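Local structure of protein kinase A regulatory subunit, putative (Trypanosoma cruzi, 6HYQ) at residues 64-69 and 131-136; 88-93 and 102-107; 93-98 and 120-125; 112-117 and 136-141. The protein probably serves as a regulatory subunit of protein kinase A, with two cyclic nucleotide-binding domains that here hold guanosine. All blocks are in the same frame, centred on the assembly; numbering follows the deposited sequence. Where two conformers were deposited one is given.

Contact 1: residues 64-69 and 131-136; sequences ATFKHD and LIAWVL
Ala64 and Phe66 pair through their backbones with Ala133 and Leu131, two antiparallel hydrogen-bonded pairs with the non-hydrogen-bonded pair Thr65-Ile132 between them. The strands belong to the beta-barrel of the cyclic nucleotide-binding domain. Four backbone bonds join them. Ala133 N to Ala64 O is short at 2.6 Å and nearly straight at 167°, and Ala64 N to Ala133 O is 3.0 Å. Phe66 N donates to Leu131 O at 2.8 Å, and Leu131 N to Phe66 O at 3.0 Å. A CA-H...O contact from Thr65 CA to Leu131 O, 3.3 Å, adds to them.

The apolar contacts lie mainly on the face that carries Ala64, Phe66, Leu131 and Ala133. Ala64 CB presses on Val135 CG2 at 3.3 Å, tighter than usual. With CG beside the backbone N (chi1 -61°), the Phe66 ring lies alongside Leu131, CD2 to CD2 3.8 Å. Its edge meets Ala133 CB, with CE2 4.1 Å away. On the other face, Thr65 CG2 only brushes Ile132 CG1.

Strand 62-67 is outermost in its four-stranded antiparallel sheet. Strand 82-86 flanks 130-137 on its other side, and Tyr84 there touches Phe66, Ala133 and Val135. Ile72 packs on Phe66 and Leu131, while helix 30-41 covers Trp134.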
# COMPACT_ATOMS: atom_id res chain seq x y z
N ALA A 64 -7.70 19.07 -12.14
CA ALA A 64 -8.68 19.77 -11.33
C ALA A 64 -7.92 20.40 -10.19
O ALA A 64 -7.24 19.72 -9.42
CB ALA A 64 -9.74 18.84 -10.83
N THR A 65 -8.00 21.71 -10.13
CA THR A 65 -7.24 22.49 -9.20
C THR A 65 -8.23 23.10 -8.21
O THR A 65 -9.37 23.39 -8.57
CB THR A 65 -6.44 23.54 -9.95
OG1 THR A 65 -7.34 24.22 -10.81
CG2 THR A 65 -5.37 22.91 -10.83
N PHE A 66 -7.78 23.23 -6.97
CA PHE A 66 -8.59 23.71 -5.85
C PHE A 66 -7.76 24.73 -5.10
O PHE A 66 -6.53 24.76 -5.21
CB PHE A 66 -9.00 22.58 -4.87
CG PHE A 66 -9.82 21.55 -5.50
CD1 PHE A 66 -11.19 21.73 -5.60
CD2 PHE A 66 -9.26 20.41 -6.02
CE1 PHE A 66 -11.96 20.81 -6.25
CE2 PHE A 66 -10.05 19.43 -6.67
CZ PHE A 66 -11.38 19.65 -6.80
N LYS A 67 -8.44 25.58 -4.35
CA LYS A 67 -7.76 26.56 -3.51
C LYS A 67 -8.05 26.28 -2.06
O LYS A 67 -8.99 25.55 -1.74
CB LYS A 67 -8.17 27.98 -3.89
CG LYS A 67 -7.88 28.25 -5.39
CD LYS A 67 -6.38 28.17 -5.72
CE LYS A 67 -6.07 28.49 -7.17
NZ LYS A 67 -6.36 29.90 -7.47
N HIS A 68 -7.24 26.87 -1.18
CA HIS A 68 -7.45 26.73 0.26
C HIS A 68 -8.91 26.96 0.64
O HIS A 68 -9.57 27.87 0.12
CB HIS A 68 -6.55 27.69 1.02
CG HIS A 68 -6.60 27.54 2.51
ND1 HIS A 68 -7.69 27.91 3.25
CD2 HIS A 68 -5.68 27.10 3.39
CE1 HIS A 68 -7.45 27.69 4.53
NE2 HIS A 68 -6.24 27.19 4.64
N ASP A 69 -9.37 26.15 1.61
CA ASP A 69 -10.73 26.11 2.14
C ASP A 69 -11.79 25.60 1.15
O ASP A 69 -12.92 25.32 1.56
CB ASP A 69 -11.13 27.48 2.71
CG ASP A 69 -10.80 27.63 4.17
OD1 ASP A 69 -10.10 26.77 4.70
OD2 ASP A 69 -11.24 28.61 4.81
N LEU A 131 -4.49 22.78 -4.21
CA LEU A 131 -4.56 21.33 -4.30
C LEU A 131 -4.76 21.00 -5.77
O LEU A 131 -5.66 21.54 -6.42
CB LEU A 131 -5.71 20.73 -3.44
CG LEU A 131 -5.68 19.19 -3.30
CD1 LEU A 131 -6.29 18.65 -2.04
CD2 LEU A 131 -6.32 18.54 -4.46
N ILE A 132 -3.92 20.15 -6.33
CA ILE A 132 -4.03 19.76 -7.72
C ILE A 132 -4.43 18.30 -7.73
O ILE A 132 -3.74 17.45 -7.17
CB ILE A 132 -2.71 20.00 -8.47
CG1 ILE A 132 -2.34 21.48 -8.36
CG2 ILE A 132 -2.87 19.62 -9.90
CD1 ILE A 132 -0.90 21.77 -8.55
N ALA A 133 -5.55 18.00 -8.36
CA ALA A 133 -6.01 16.63 -8.40
C ALA A 133 -6.07 16.18 -9.84
O ALA A 133 -6.04 16.99 -10.76
CB ALA A 133 -7.40 16.47 -7.78
N TRP A 134 -6.19 14.87 -10.00
CA TRP A 134 -6.55 14.22 -11.23
C TRP A 134 -7.78 13.38 -10.97
O TRP A 134 -7.82 12.56 -10.04
CB TRP A 134 -5.38 13.42 -11.76
CG TRP A 134 -4.18 14.24 -12.20
CD1 TRP A 134 -3.08 14.55 -11.47
CD2 TRP A 134 -3.97 14.83 -13.49
NE1 TRP A 134 -2.22 15.31 -12.19
CE2 TRP A 134 -2.73 15.49 -13.44
CE3 TRP A 134 -4.73 14.87 -14.67
CZ2 TRP A 134 -2.22 16.19 -14.53
CZ3 TRP A 134 -4.24 15.55 -15.74
CH2 TRP A 134 -2.99 16.21 -15.67
N VAL A 135 -8.80 13.63 -11.80
CA VAL A 135 -10.20 13.26 -11.55
C VAL A 135 -10.60 12.21 -12.58
O VAL A 135 -10.33 12.37 -13.78
CB VAL A 135 -11.17 14.47 -11.64
CG1 VAL A 135 -12.51 14.14 -11.00
CG2 VAL A 135 -10.58 15.69 -11.02
N LEU A 136 -11.23 11.14 -12.10
CA LEU A 136 -11.71 10.05 -12.89
C LEU A 136 -13.21 10.01 -12.73
O LEU A 136 -13.74 10.29 -11.64
CB LEU A 136 -11.08 8.75 -12.41
CG LEU A 136 -11.26 7.46 -13.21
CD1 LEU A 136 -10.66 7.61 -14.60
CD2 LEU A 136 -10.65 6.30 -12.45

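Contact 2: residues 88-93 and 102-107; sequences SGHADI and LKTEGT. With GMP (guanosine), chain E.
One carboxylate, that of Glu105, takes two bonds from segment 88-93 with its two oxygens. His90 NE2 donates to Glu105 OE1 at 2.9 Å, and Gly89 N donates to Glu105 OE2 at 3.2 Å. Both donors come from above the carboxylate plane, 38° and 43° out of it. The bend at chi2 (-96°) folds the Glu105 chain back toward the histidine. Together the bonds should limit rotation of the carboxylate. The His90 ring is also covered on one face by Thr104 CG2, a CH-pi contact 4.0 Å from the ring centroid.

Beyond this polar end the two segments belong to the hairpin of strands 91-95 and 98-103, part of the beta-barrel of the cyclic nucleotide-binding domain. Ala91 and Lys103 are an antiparallel hydrogen-bonded pair, and the Lys103 N to Ala91 O bond is 2.6 Å long. A type II turn from Thr104 to Thr107 follows, with Gly106 in its third position at positive phi.

Ile93 and Lys103 carry the hairpin into the ligand pocket. Ile93 CD1 lies 3.7 Å from Lys103 CG and 3.4 Å from O4' of the guanosine ribose. Lys103 NZ is hydrogen-bonded to Tyr172 OH and stands 3.7 Å from guanosine O2'.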
# COMPACT_ATOMS: atom_id res chain seq x y z
N SER A 88 -0.61 17.20 -5.55
CA SER A 88 0.12 18.01 -4.59
C SER A 88 -0.87 18.71 -3.69
O SER A 88 -1.96 19.09 -4.13
CB SER A 88 1.00 19.04 -5.30
OG SER A 88 0.29 19.68 -6.32
N GLY A 89 -0.51 18.86 -2.43
CA GLY A 89 -1.37 19.56 -1.51
C GLY A 89 -2.13 18.59 -0.62
O GLY A 89 -2.22 17.40 -0.89
N HIS A 90 -2.69 19.14 0.44
CA HIS A 90 -3.38 18.36 1.47
C HIS A 90 -4.86 18.76 1.60
O HIS A 90 -5.28 19.84 1.19
CB HIS A 90 -2.67 18.52 2.83
CG HIS A 90 -1.26 18.07 2.82
ND1 HIS A 90 -0.36 18.41 3.81
CD2 HIS A 90 -0.58 17.28 1.95
CE1 HIS A 90 0.81 17.83 3.55
NE2 HIS A 90 0.70 17.16 2.42
N ALA A 91 -5.62 17.87 2.25
CA ALA A 91 -7.05 18.05 2.43
C ALA A 91 -7.53 17.17 3.58
O ALA A 91 -7.14 16.00 3.70
CB ALA A 91 -7.83 17.77 1.13
N ASP A 92 -8.36 17.77 4.43
CA ASP A 92 -8.88 17.22 5.68
C ASP A 92 -10.17 16.45 5.40
O ASP A 92 -10.98 16.86 4.55
CB ASP A 92 -9.18 18.32 6.72
CG ASP A 92 -7.96 19.00 7.26
OD1 ASP A 92 -6.87 18.41 7.24
OD2 ASP A 92 -8.08 20.15 7.73
N ILE A 93 -10.37 15.38 6.16
CA ILE A 93 -11.64 14.66 6.18
C ILE A 93 -12.43 15.11 7.40
O ILE A 93 -11.98 14.98 8.54
CB ILE A 93 -11.40 13.13 6.21
CG1 ILE A 93 -10.54 12.64 5.02
CG2 ILE A 93 -12.78 12.38 6.27
CD1 ILE A 93 -11.09 12.86 3.70
N LEU A 102 -6.18 13.49 7.52
CA LEU A 102 -5.46 14.33 6.58
C LEU A 102 -5.06 13.51 5.34
O LEU A 102 -4.39 12.48 5.45
CB LEU A 102 -4.23 14.93 7.24
CG LEU A 102 -3.50 15.94 6.37
CD1 LEU A 102 -4.34 17.13 6.08
CD2 LEU A 102 -2.33 16.37 7.16
N LYS A 103 -5.55 13.95 4.18
CA LYS A 103 -5.26 13.35 2.88
C LYS A 103 -4.13 14.12 2.19
O LYS A 103 -4.34 15.25 1.76
CB LYS A 103 -6.50 13.36 2.00
CG LYS A 103 -7.56 12.42 2.53
CD LYS A 103 -7.36 11.03 1.92
CE LYS A 103 -8.44 10.07 2.46
NZ LYS A 103 -8.28 8.67 2.09
N THR A 104 -2.98 13.47 2.01
CA THR A 104 -1.81 14.06 1.39
C THR A 104 -1.57 13.59 -0.08
O THR A 104 -2.39 12.92 -0.73
CB THR A 104 -0.61 13.74 2.29
OG1 THR A 104 -0.17 12.40 2.10
CG2 THR A 104 -0.98 13.97 3.74
N GLU A 105 -0.44 14.00 -0.63
CA GLU A 105 -0.22 13.72 -2.04
C GLU A 105 -0.18 12.22 -2.25
O GLU A 105 0.33 11.46 -1.41
CB GLU A 105 1.08 14.37 -2.57
CG GLU A 105 2.17 14.63 -1.56
CD GLU A 105 2.14 16.05 -1.04
OE1 GLU A 105 2.29 16.26 0.17
OE2 GLU A 105 1.94 16.95 -1.86
N GLY A 106 -0.72 11.80 -3.39
CA GLY A 106 -0.78 10.42 -3.80
C GLY A 106 -2.04 9.68 -3.42
O GLY A 106 -2.31 8.62 -4.02
N THR A 107 -2.81 10.20 -2.46
CA THR A 107 -4.03 9.62 -1.91
C THR A 107 -5.23 10.10 -2.70
O THR A 107 -5.11 11.01 -3.55
CB THR A 107 -4.18 9.96 -0.42
OG1 THR A 107 -4.29 11.37 -0.24
CG2 THR A 107 -2.99 9.46 0.38
O5' GMP E . -16.39 10.65 2.11
C5' GMP E . -15.60 11.27 1.10
C4' GMP E . -14.18 10.72 1.05
O4' GMP E . -13.52 10.96 2.32
C3' GMP E . -14.01 9.22 0.79
O3' GMP E . -14.08 8.89 -0.58
C2' GMP E . -12.66 8.90 1.41
O2' GMP E . -11.56 9.15 0.49
C1' GMP E . -12.62 9.88 2.59
N9 GMP E . -13.13 9.26 3.81
C8 GMP E . -14.44 9.12 4.10
N7 GMP E . -14.54 8.54 5.30
C5 GMP E . -13.28 8.35 5.70
C6 GMP E . -12.70 7.76 6.97
O6 GMP E . -13.44 7.33 7.82
N1 GMP E . -11.27 7.73 7.10
C2 GMP E . -10.38 8.20 6.10
N2 GMP E . -8.96 8.06 6.39
N3 GMP E . -10.91 8.78 4.92
C4 GMP E . -12.40 8.81 4.77

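Contact 3: residues 93-98 and 120-125; sequences IIKEGQ and VVATVK. With GMP (guanosine), chain E.
The two middle strands of a four-stranded antiparallel sheet, 91-95 and 123-126, meet here beside the guanosine, with Ile94 and Thr123 as a hydrogen-bonded pair. Ile94 N donates to Thr123 O at 2.8 Å. Thr123 N returns a bond to Ile94 O at 2.9 Å. Thr123 OG1 turns elsewhere and is bonded to Ala75 N.

Ala122 CB touches two side chains. It meets Ile93 CG2 at 3.5 Å and Lys95 CG at 3.2 Å, the second tighter than usual. This is the barrel of the cyclic nucleotide-binding domain, and residues 120-122 belong to the loop that leads from the ligand-binding helix 111-116 into strand 123-126. Ala122 N makes a weak bond to guanosine O5', 3.0 Å long with a bent N-H...O angle of 130°. Ile93 CD1 rests on Val124 CG2 at 3.9 Å.

The Lys95 chain bends at both chi2 (-141°) and chi3 (-80°). Its CD touches Val121 CG1, and its NZ stops 3.7 Å from guanosine O6, near the base but not bonded to it. On the other face of the sheet, Ile94 CD1 lies across the aliphatic chain of Lys125, touching its CB and CD.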
# COMPACT_ATOMS: atom_id res chain seq x y z
N ILE A 93 -10.37 15.38 6.16
CA ILE A 93 -11.64 14.66 6.18
C ILE A 93 -12.43 15.11 7.40
O ILE A 93 -11.98 14.98 8.54
CB ILE A 93 -11.40 13.13 6.21
CG1 ILE A 93 -10.54 12.64 5.02
CG2 ILE A 93 -12.78 12.38 6.27
CD1 ILE A 93 -11.09 12.86 3.70
N ILE A 94 -13.65 15.56 7.18
CA ILE A 94 -14.42 16.13 8.27
C ILE A 94 -15.76 15.40 8.28
O ILE A 94 -16.53 15.49 7.31
CB ILE A 94 -14.62 17.67 8.14
CG1 ILE A 94 -13.29 18.36 7.78
CG2 ILE A 94 -15.24 18.30 9.47
CD1 ILE A 94 -13.29 19.86 7.73
N LYS A 95 -16.01 14.68 9.38
CA LYS A 95 -17.24 13.93 9.61
C LYS A 95 -17.96 14.48 10.85
O LYS A 95 -17.57 14.20 11.99
CB LYS A 95 -16.90 12.45 9.78
CG LYS A 95 -16.54 11.78 8.48
CD LYS A 95 -17.09 10.38 8.37
CE LYS A 95 -16.22 9.42 9.14
NZ LYS A 95 -16.82 8.08 9.16
N GLU A 96 -19.07 15.18 10.63
CA GLU A 96 -19.85 15.80 11.72
C GLU A 96 -19.05 16.89 12.43
O GLU A 96 -18.78 16.82 13.62
CB GLU A 96 -20.34 14.74 12.71
N GLY A 97 -18.61 17.88 11.66
CA GLY A 97 -17.93 19.04 12.22
C GLY A 97 -16.52 18.81 12.73
O GLY A 97 -15.82 19.78 13.02
N GLN A 98 -16.09 17.56 12.83
CA GLN A 98 -14.78 17.19 13.35
C GLN A 98 -13.87 16.74 12.22
O GLN A 98 -14.21 15.82 11.47
CB GLN A 98 -14.92 16.05 14.37
CG GLN A 98 -15.42 16.46 15.72
CD GLN A 98 -14.31 17.09 16.49
OE1 GLN A 98 -13.85 18.18 16.13
NE2 GLN A 98 -13.80 16.38 17.50
N VAL A 120 -21.75 11.02 -0.47
CA VAL A 120 -20.53 11.41 0.20
C VAL A 120 -20.78 11.28 1.71
O VAL A 120 -21.81 11.73 2.21
CB VAL A 120 -20.11 12.84 -0.19
CG1 VAL A 120 -18.78 13.26 0.49
CG2 VAL A 120 -20.02 13.00 -1.71
N VAL A 121 -19.88 10.56 2.40
CA VAL A 121 -19.91 10.33 3.84
C VAL A 121 -19.19 11.43 4.61
O VAL A 121 -19.49 11.69 5.78
CB VAL A 121 -19.25 8.96 4.11
CG1 VAL A 121 -19.21 8.66 5.59
CG2 VAL A 121 -19.94 7.84 3.31
N ALA A 122 -18.21 12.06 4.00
CA ALA A 122 -17.42 13.01 4.75
C ALA A 122 -17.05 14.16 3.84
O ALA A 122 -16.99 14.02 2.63
CB ALA A 122 -16.19 12.30 5.31
N THR A 123 -16.81 15.29 4.45
CA THR A 123 -16.42 16.49 3.73
C THR A 123 -14.90 16.56 3.55
O THR A 123 -14.13 16.21 4.46
CB THR A 123 -16.93 17.70 4.49
OG1 THR A 123 -18.36 17.69 4.48
CG2 THR A 123 -16.37 19.01 3.90
N VAL A 124 -14.47 17.04 2.39
CA VAL A 124 -13.04 17.07 2.04
C VAL A 124 -12.70 18.53 1.83
O VAL A 124 -13.19 19.17 0.89
CB VAL A 124 -12.71 16.21 0.79
CG1 VAL A 124 -11.23 16.26 0.44
CG2 VAL A 124 -13.13 14.74 0.98
N LYS A 125 -11.81 19.05 2.65
CA LYS A 125 -11.60 20.47 2.66
C LYS A 125 -10.11 20.71 2.47
O LYS A 125 -9.30 20.28 3.29
CB LYS A 125 -12.13 21.08 3.96
CG LYS A 125 -12.48 22.55 3.90
CD LYS A 125 -13.43 22.94 5.04
CE LYS A 125 -13.79 24.42 4.98
NZ LYS A 125 -14.75 24.84 6.04
O5' GMP E . -16.39 10.65 2.11
C5' GMP E . -15.60 11.27 1.10
C4' GMP E . -14.18 10.72 1.05
O4' GMP E . -13.52 10.96 2.32
C3' GMP E . -14.01 9.22 0.79
O3' GMP E . -14.08 8.89 -0.58
C2' GMP E . -12.66 8.90 1.41
O2' GMP E . -11.56 9.15 0.49
C1' GMP E . -12.62 9.88 2.59
N9 GMP E . -13.13 9.26 3.81
C8 GMP E . -14.44 9.12 4.10
N7 GMP E . -14.54 8.54 5.30
C5 GMP E . -13.28 8.35 5.70
C6 GMP E . -12.70 7.76 6.97
O6 GMP E . -13.44 7.33 7.82
N1 GMP E . -11.27 7.73 7.10
C2 GMP E . -10.38 8.20 6.10
N2 GMP E . -8.96 8.06 6.39
N3 GMP E . -10.91 8.78 4.92
C4 GMP E . -12.40 8.81 4.77

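Contact 4: residues 112-117 and 136-141; sequences LELMYD and LDRDTY. With GMP (guanosine), chain E.
Glu113 OE2 is gripped by two donors, guanosine O5' at 2.7 Å and Val121 N of the following loop. Glu113 precedes Leu114, which packs against Tyr141. The helix 111-116 is the short helix of the phosphate-binding cassette, as in other cyclic nucleotide-binding domains. Here it holds a nucleoside that has no phosphate. The second carboxylate oxygen, Glu113 OE1, accepts from guanosine O3' at 2.7 Å, so one side chain spans two ribose hydroxyls. The bend at chi2 (69°) turns the Glu113 carboxylate toward the sugar. Leu112 N adds a weak bond to O3'. Gly110 N and Glu111 OE2 also bond the ligand.

The side of the helix that carries Leu114 leans on helix 138-144, which follows strand 130-137. Leu114 reaches two residues there with different atoms. Its CB lies 3.8 Å from Tyr141 CE2, approaching the ring obliquely, and its CD1 touches the same side of the ring. Its CD2 lies on the aliphatic part of Arg138, 3.7 Å from Arg138 CD. Tyr141 CG is anti to the backbone N (chi1 175°), which carries the ring across to Leu114. Leu83 of strand 82-86 packs on both Leu114 and Tyr141.

Farther along, Arg138 NH1 and Asp117 OD1 form a salt bridge of 3.4 Å. It is long and weak, and doubtful since Asp117 was modelled in two conformers. Asp137 caps the start of helix 138-144: its OD2 accepts from Thr140 N at 2.8 Å, met from above the carboxylate plane.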
# COMPACT_ATOMS: atom_id res chain seq x y z
N LEU A 112 -14.85 5.67 -1.68
CA LEU A 112 -15.83 5.03 -0.79
C LEU A 112 -17.22 5.11 -1.35
O LEU A 112 -17.93 4.11 -1.34
CB LEU A 112 -15.78 5.71 0.59
CG LEU A 112 -16.43 5.07 1.83
CD1 LEU A 112 -15.86 3.74 2.06
CD2 LEU A 112 -16.12 5.94 3.02
N GLU A 113 -17.58 6.25 -1.95
CA GLU A 113 -18.88 6.45 -2.56
C GLU A 113 -19.00 5.62 -3.81
O GLU A 113 -20.07 5.08 -4.10
CB GLU A 113 -19.03 7.93 -2.93
CG GLU A 113 -19.16 8.89 -1.70
CD GLU A 113 -17.87 9.06 -0.82
OE1 GLU A 113 -16.71 8.84 -1.29
OE2 GLU A 113 -18.07 9.43 0.36
N LEU A 114 -17.89 5.52 -4.57
CA LEU A 114 -17.87 4.71 -5.78
C LEU A 114 -17.91 3.20 -5.51
O LEU A 114 -18.34 2.44 -6.37
CB LEU A 114 -16.63 5.02 -6.61
CG LEU A 114 -16.55 6.49 -7.07
CD1 LEU A 114 -15.40 6.67 -7.98
CD2 LEU A 114 -17.87 6.96 -7.75
N MET A 115 -17.35 2.74 -4.41
CA MET A 115 -17.30 1.30 -4.17
C MET A 115 -18.57 0.83 -3.47
O MET A 115 -19.02 -0.31 -3.69
CB MET A 115 -16.08 0.93 -3.28
CG MET A 115 -14.67 1.18 -3.88
SD MET A 115 -13.31 1.02 -2.70
CE MET A 115 -13.17 -0.73 -2.77
N TYR A 116 -19.15 1.68 -2.62
CA TYR A 116 -20.30 1.27 -1.84
C TYR A 116 -21.61 1.99 -2.26
O TYR A 116 -22.65 1.77 -1.62
CB TYR A 116 -19.95 1.40 -0.34
CG TYR A 116 -18.74 0.56 0.04
CD1 TYR A 116 -18.86 -0.81 0.35
CD2 TYR A 116 -17.50 1.14 0.15
CE1 TYR A 116 -17.69 -1.59 0.74
CE2 TYR A 116 -16.29 0.36 0.49
CZ TYR A 116 -16.40 -0.96 0.76
OH TYR A 116 -15.25 -1.65 1.13
N ASP A 117 -21.57 2.70 -3.41
CA ASP A 117 -22.69 3.48 -3.94
C ASP A 117 -23.51 4.05 -2.79
O ASP A 117 -24.55 3.49 -2.41
CB ASP A 117 -23.55 2.65 -4.90
CG ASP A 117 -23.10 2.77 -6.37
OD1 ASP A 117 -22.59 3.84 -6.77
OD2 ASP A 117 -23.25 1.79 -7.12
N LEU A 136 -11.23 11.14 -12.10
CA LEU A 136 -11.71 10.05 -12.89
C LEU A 136 -13.21 10.01 -12.73
O LEU A 136 -13.74 10.29 -11.64
CB LEU A 136 -11.08 8.75 -12.41
CG LEU A 136 -11.26 7.46 -13.21
CD1 LEU A 136 -10.66 7.61 -14.60
CD2 LEU A 136 -10.65 6.30 -12.45
N ASP A 137 -13.90 9.62 -13.80
CA ASP A 137 -15.35 9.53 -13.83
C ASP A 137 -15.82 8.18 -13.30
O ASP A 137 -15.07 7.19 -13.37
CB ASP A 137 -15.80 9.68 -15.27
CG ASP A 137 -15.21 8.61 -16.17
OD1 ASP A 137 -14.01 8.60 -16.52
OD2 ASP A 137 -15.95 7.71 -16.52
N ARG A 138 -17.05 8.13 -12.75
CA ARG A 138 -17.56 6.87 -12.19
C ARG A 138 -17.58 5.76 -13.23
O ARG A 138 -17.27 4.61 -12.91
CB ARG A 138 -18.97 7.03 -11.60
CG ARG A 138 -19.55 5.77 -10.95
CD ARG A 138 -20.72 6.06 -10.00
NE ARG A 138 -21.83 6.74 -10.62
CZ ARG A 138 -22.99 6.95 -10.02
NH1 ARG A 138 -23.17 6.51 -8.79
NH2 ARG A 138 -23.98 7.60 -10.64
N ASP A 139 -17.98 6.05 -14.47
CA ASP A 139 -18.11 4.97 -15.45
C ASP A 139 -16.78 4.25 -15.66
O ASP A 139 -16.75 3.01 -15.68
CB ASP A 139 -18.64 5.50 -16.79
CG ASP A 139 -20.15 5.77 -16.79
OD1 ASP A 139 -20.92 4.96 -16.25
OD2 ASP A 139 -20.57 6.80 -17.37
N THR A 140 -15.65 5.00 -15.79
CA THR A 140 -14.33 4.39 -16.07
C THR A 140 -13.80 3.61 -14.87
O THR A 140 -13.09 2.62 -15.02
CB THR A 140 -13.35 5.49 -16.47
OG1 THR A 140 -13.91 6.27 -17.53
CG2 THR A 140 -12.07 4.89 -16.90
N TYR A 141 -14.07 4.09 -13.67
CA TYR A 141 -13.62 3.38 -12.47
C TYR A 141 -14.35 2.04 -12.32
O TYR A 141 -13.71 1.00 -12.22
CB TYR A 141 -13.82 4.25 -11.23
CG TYR A 141 -13.49 3.54 -9.92
CD1 TYR A 141 -12.16 3.32 -9.54
CD2 TYR A 141 -14.49 3.07 -9.10
CE1 TYR A 141 -11.86 2.67 -8.37
CE2 TYR A 141 -14.21 2.41 -7.93
CZ TYR A 141 -12.90 2.21 -7.56
OH TYR A 141 -12.65 1.55 -6.38
O5' GMP E . -16.39 10.65 2.11
C5' GMP E . -15.60 11.27 1.10
C4' GMP E . -14.18 10.72 1.05
O4' GMP E . -13.52 10.96 2.32
C3' GMP E . -14.01 9.22 0.79
O3' GMP E . -14.08 8.89 -0.58
C2' GMP E . -12.66 8.90 1.41
O2' GMP E . -11.56 9.15 0.49
C1' GMP E . -12.62 9.88 2.59
N9 GMP E . -13.13 9.26 3.81
C8 GMP E . -14.44 9.12 4.10
N7 GMP E . -14.54 8.54 5.30
C5 GMP E . -13.28 8.35 5.70
C6 GMP E . -12.70 7.76 6.97
O6 GMP E . -13.44 7.33 7.82
N1 GMP E . -11.27 7.73 7.10
C2 GMP E . -10.38 8.20 6.10
N2 GMP E . -8.96 8.06 6.39
N3 GMP E . -10.91 8.78 4.92
C4 GMP E . -12.40 8.81 4.77

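In the fold
All four contacts lie in one cyclic nucleotide-binding domain. Contacts 2, 3 and 4 touch the same guanosine, while the Leu131 side chain of contact 1 is about 11 Å from it. Contacts 2 and 3 share Ile93 and strand 91-95, and Asp92 N probably bonds Lys125 O at 2.9 Å. Contact 1 meets contact 2 through a probable bond from Ile132 N to Ser88 O, 3.1 Å, with centres about 10 Å apart. Contacts 3 and 4 are joined at the ribose by Val121 N and Glu113 OE2, 3.0 Å apart. Contacts 1 and 4 share Leu136 on strand 130-137, which connects the barrel to helix 138-144.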